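Side-chain contact in UPF0255 protein frsA (Vibrio vulnificus, PDB 4I4C), which probably hydrolyses carboxylic esters to an alcohol and a carboxylate, as a serine esterase of the alpha/beta-hydrolase clan: residues Y332-S335 / G336-A339. Residues are numbered along the deposited sequence; the frame is centred on the assembly and turned at random.
Sequences YSLS and GQMA
Leu334 and Met338, one helical turn apart, make the apolar contact: CE of Met338 comes within 4.1 Å of CG of Leu334. The thioether chain runs extended and then bends at its last torsion (chi3 -59°), which swings the methyl back over the preceding turn, where CE also lies 3.3 Å from Leu334 O. Both side chains rest on Leu320 of helix 314-323, and Met338 also reaches Leu309; a branched and a flexible apolar chain suit this buried face.

The polar contacts follow the backbone. Gly336 N donates to Tyr332 O (3.2 Å), Gln337 N to Ser333 O (3.0 Å) and Met338 N to Leu334 O (3.3 Å). Tyr332 O has a second donor, Ser335 OG at 2.6 Å, which sits above the carbonyl plane on the same face as Gly336 N. With chi1 at 63° the hydroxyl turns back along the helix, so this small polar residue can be buried with its oxygen satisfied, Gln310 being a further partner.

On the outer face Gln337 lies alongside Ser333, its CG 3.4 Å from Ser333 O, while its amide oxygen accepts from Lys326. A long polar chain fits this exposed position.

Here amphipathic helix 331-337 and Met338 pack their apolar side against helices 306-309 and 314-323, with the side chain of Met338 about 6 Å from the bound hexanoic acid.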
# COMPACT_ATOMS: atom_id res chain seq x y z
N TYR A 332 0.82 -6.45 -24.01
CA TYR A 332 2.18 -6.70 -24.48
C TYR A 332 3.00 -5.43 -24.34
O TYR A 332 4.15 -5.46 -23.91
CB TYR A 332 2.17 -7.19 -25.93
CG TYR A 332 1.23 -8.34 -26.17
CD1 TYR A 332 1.60 -9.64 -25.84
CD2 TYR A 332 -0.04 -8.13 -26.70
CE1 TYR A 332 0.73 -10.70 -26.05
CE2 TYR A 332 -0.91 -9.18 -26.91
CZ TYR A 332 -0.53 -10.46 -26.58
OH TYR A 332 -1.41 -11.50 -26.80
N SER A 333 2.40 -4.30 -24.70
CA SER A 333 3.08 -3.02 -24.58
C SER A 333 3.29 -2.65 -23.11
O SER A 333 4.39 -2.27 -22.73
CB SER A 333 2.30 -1.94 -25.31
OG SER A 333 2.90 -0.68 -25.08
N LEU A 334 2.24 -2.75 -22.30
CA LEU A 334 2.36 -2.54 -20.86
C LEU A 334 3.49 -3.35 -20.20
O LEU A 334 4.24 -2.83 -19.36
CB LEU A 334 1.03 -2.85 -20.17
CG LEU A 334 0.94 -2.67 -18.65
CD1 LEU A 334 1.47 -1.31 -18.27
CD2 LEU A 334 -0.52 -2.83 -18.18
N SER A 335 3.61 -4.62 -20.57
CA SER A 335 4.62 -5.50 -20.00
C SER A 335 6.04 -5.07 -20.36
O SER A 335 6.94 -5.18 -19.54
CB SER A 335 4.41 -6.93 -20.49
OG SER A 335 4.57 -7.00 -21.90
N GLY A 336 6.22 -4.60 -21.59
CA GLY A 336 7.52 -4.12 -22.03
C GLY A 336 7.90 -2.82 -21.35
O GLY A 336 9.07 -2.57 -21.06
N GLN A 337 6.90 -1.99 -21.09
CA GLN A 337 7.14 -0.68 -20.51
C GLN A 337 7.58 -0.71 -19.05
O GLN A 337 8.32 0.18 -18.62
CB GLN A 337 5.92 0.22 -20.67
CG GLN A 337 5.74 0.79 -22.07
CD GLN A 337 4.35 1.40 -22.27
OE1 GLN A 337 3.39 1.05 -21.57
NE2 GLN A 337 4.24 2.32 -23.23
N MET A 338 7.13 -1.69 -18.28
CA MET A 338 7.45 -1.70 -16.85
C MET A 338 8.90 -2.09 -16.51
O MET A 338 9.34 -1.92 -15.37
CB MET A 338 6.46 -2.55 -16.06
CG MET A 338 5.14 -1.82 -15.80
SD MET A 338 4.03 -2.97 -15.04
CE MET A 338 3.98 -4.21 -16.32
N ALA A 339 9.64 -2.60 -17.49
CA ALA A 339 11.06 -2.93 -17.29
C ALA A 339 11.82 -1.73 -16.72
O ALA A 339 12.75 -1.89 -15.92
CB ALA A 339 11.69 -3.42 -18.58